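Local coordinates for protein L-lysine 6-oxidase (Marinomonas mediterranea, PDB 3WEU) that oxidatively deaminates the side-chain amino group of L-lysine with a cysteine tryptophylquinone cofactor, releasing the hydrogen peroxide that makes it antibacterial, at residues Q348-V353 with D358-V363. Sequence-based numbering, arbitrary orientation.
Sequences QLDNKV and DQPQQV. With EDO (1,2-ethanediol), chain N.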
loop_
_atom_site.group_PDB
_atom_site.type_symbol
_atom_site.label_atom_id
_atom_site.label_comp_id
_atom_site.label_asym_id
_atom_site.label_seq_id
_atom_site.Cartn_x
_atom_site.Cartn_y
_atom_site.Cartn_z
ATOM N N GLN A 348 41.995 -13.834 -5.208
ATOM C CA GLN A 348 42.374 -14.487 -3.967
ATOM C C GLN A 348 41.232 -14.298 -2.979
ATOM O O GLN A 348 40.383 -13.391 -3.148
ATOM C CB GLN A 348 43.695 -13.873 -3.482
ATOM C CG GLN A 348 44.868 -14.159 -4.415
ATOM C CD GLN A 348 45.335 -15.616 -4.352
ATOM O OE1 GLN A 348 45.480 -16.170 -3.289
ATOM N NE2 GLN A 348 45.459 -16.257 -5.483
ATOM N N LEU A 349 41.191 -15.142 -1.940
ATOM C CA LEU A 349 40.177 -15.033 -0.897
ATOM C C LEU A 349 40.451 -13.939 0.104
ATOM O O LEU A 349 41.599 -13.793 0.495
ATOM C CB LEU A 349 39.965 -16.330 -0.103
ATOM C CG LEU A 349 39.150 -17.411 -0.839
ATOM C CD1 LEU A 349 39.945 -17.958 -2.013
ATOM C CD2 LEU A 349 38.793 -18.548 0.116
ATOM N N ASP A 350 39.414 -13.212 0.518
ATOM C CA ASP A 350 39.570 -12.275 1.620
ATOM C C ASP A 350 39.858 -13.071 2.902
ATOM O O ASP A 350 39.403 -14.198 3.076
ATOM C CB ASP A 350 38.286 -11.486 1.883
ATOM C CG ASP A 350 38.069 -10.373 0.891
ATOM O OD1 ASP A 350 38.862 -10.287 -0.056
ATOM O OD2 ASP A 350 37.074 -9.614 1.030
ATOM N N ASN A 351 40.575 -12.450 3.840
ATOM C CA ASN A 351 40.635 -13.021 5.184
ATOM C C ASN A 351 39.238 -12.878 5.857
ATOM O O ASN A 351 38.245 -12.285 5.324
ATOM C CB ASN A 351 41.734 -12.303 5.974
ATOM C CG ASN A 351 41.378 -10.863 6.261
ATOM O OD1 ASN A 351 40.186 -10.520 6.348
ATOM N ND2 ASN A 351 42.388 -10.002 6.401
ATOM N N LYS A 352 39.071 -13.512 6.980
ATOM C CA LYS A 352 37.796 -13.407 7.671
ATOM C C LYS A 352 37.945 -12.526 8.912
ATOM O O LYS A 352 37.434 -12.850 9.980
ATOM C CB LYS A 352 37.241 -14.749 7.941
ATOM C CG LYS A 352 36.662 -15.314 6.558
ATOM C CD LYS A 352 35.780 -16.494 6.796
ATOM C CE LYS A 352 35.080 -17.032 5.574
ATOM N NZ LYS A 352 36.038 -17.343 4.522
ATOM N N VAL A 353 38.440 -11.324 8.665
ATOM C CA VAL A 353 38.729 -10.332 9.735
ATOM C C VAL A 353 37.717 -9.228 9.628
ATOM O O VAL A 353 37.516 -8.688 8.582
ATOM C CB VAL A 353 40.116 -9.736 9.588
ATOM C CG1 VAL A 353 40.369 -8.624 10.634
ATOM C CG2 VAL A 353 41.124 -10.849 9.784
ATOM N N ASP A 358 40.075 -3.408 2.393
ATOM C CA ASP A 358 40.900 -3.343 1.226
ATOM C C ASP A 358 41.545 -4.679 0.932
ATOM O O ASP A 358 42.680 -4.887 1.257
ATOM C CB ASP A 358 41.952 -2.218 1.319
ATOM C CG ASP A 358 42.662 -1.966 -0.002
ATOM O OD1 ASP A 358 42.250 -2.450 -1.084
ATOM O OD2 ASP A 358 43.670 -1.229 0.016
ATOM N N GLN A 359 40.774 -5.558 0.294
ATOM C CA GLN A 359 41.057 -6.970 0.196
ATOM C C GLN A 359 40.692 -7.370 -1.212
ATOM O O GLN A 359 39.967 -6.642 -1.888
ATOM C CB GLN A 359 40.228 -7.736 1.239
ATOM C CG GLN A 359 40.780 -7.554 2.697
ATOM C CD GLN A 359 40.567 -8.800 3.501
ATOM O OE1 GLN A 359 41.229 -9.822 3.290
ATOM N NE2 GLN A 359 39.554 -8.764 4.332
ATOM N N PRO A 360 41.173 -8.530 -1.640
ATOM C CA PRO A 360 41.006 -8.885 -3.049
ATOM C C PRO A 360 39.537 -9.007 -3.553
ATOM O O PRO A 360 39.320 -8.795 -4.760
ATOM C CB PRO A 360 41.723 -10.241 -3.183
ATOM C CG PRO A 360 42.512 -10.407 -1.895
ATOM C CD PRO A 360 41.997 -9.486 -0.886
ATOM N N GLN A 361 38.593 -9.412 -2.709
ATOM C CA GLN A 361 37.197 -9.572 -3.181
ATOM C C GLN A 361 36.455 -8.257 -3.318
ATOM O O GLN A 361 35.331 -8.256 -3.790
ATOM C CB GLN A 361 36.463 -10.594 -2.329
ATOM C CG GLN A 361 37.079 -11.982 -2.536
ATOM C CD GLN A 361 36.375 -13.075 -1.794
ATOM O OE1 GLN A 361 36.904 -13.666 -0.810
ATOM N NE2 GLN A 361 35.227 -13.426 -2.299
ATOM N N GLN A 362 37.101 -7.129 -2.960
ATOM C CA GLN A 362 36.589 -5.797 -3.237
ATOM C C GLN A 362 37.115 -5.213 -4.519
ATOM O O GLN A 362 36.751 -4.094 -4.868
ATOM C CB GLN A 362 36.801 -4.857 -2.013
ATOM C CG GLN A 362 35.765 -5.023 -0.943
ATOM C CD GLN A 362 35.712 -6.462 -0.400
ATOM O OE1 GLN A 362 34.858 -7.260 -0.763
ATOM N NE2 GLN A 362 36.644 -6.791 0.457
ATOM N N VAL A 363 37.994 -5.951 -5.219
ATOM C CA VAL A 363 38.557 -5.538 -6.464
ATOM C C VAL A 363 37.787 -6.169 -7.624
ATOM O O VAL A 363 37.668 -7.383 -7.742
ATOM C CB VAL A 363 40.034 -5.947 -6.564
ATOM C CG1 VAL A 363 40.675 -5.395 -7.815
ATOM C CG2 VAL A 363 40.830 -5.382 -5.362
HETATM C C1 EDO N . 39.363 -19.716 5.004
HETATM O O1 EDO N . 38.516 -18.670 5.551
HETATM C C2 EDO N . 38.822 -20.408 3.754
HETATM O O2 EDO N . 37.432 -20.165 3.587
#
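Asp350 divides its carboxylate between two N-H groups of residues 358-363. OD1 receives Gln361 N (2.8 Å), an amide in the 3-10 segment 360-362, and OD2 receives Gln362 NE2 (2.9 Å); both donors meet the syn side, somewhat out of the carboxylate plane, so one bond at each oxygen restrains the group's rotation. Gln362 is tied in turn to Tyr357 O through NE2 and to Lys401 N through OE1. In the reverse direction, Asp350 N points almost straight at Gln361 OE1 (2.9 Å), which takes it in the carbonyl plane on a lone pair. Chi2 of Gln361 (-177°) extends the chain to reach that amide, while its NE2 bonds to Phe402 O.

A second pair of bonds joins Asn351 to Gln359, one to backbone and one between side chains. Gln359 OE1 accepts Asn351 N (2.8 Å), and Gln359 NE2 makes a weak bond to Asn351 OD1 (2.7 Å), the two amide planes lying about 50° apart. Asn351 ND2 holds OD2 of Asp356, between the two segments, and Gln359 NE2 also donates to Asp356 O.

Nonpolar contact is modest. The Pro360 ring lies against Gln348, its CB 3.4 Å from Gln348 O, a buried carbonyl with no polar partner in the model. Lys352, which turns away from residues 358-363, hydrogen-bonds O1 of an ethanediol through NZ (3.0 Å), probably from the crystallisation liquor.

Asn351 OD1 also accepts Val353 N (3.0 Å), from above the carbonyl plane, closing an Asx turn. The long connection between helix 336-344 and strand 381-382 is thus folded back on itself by bonds from side chains to backbone and to other side chains, with no strand pairing.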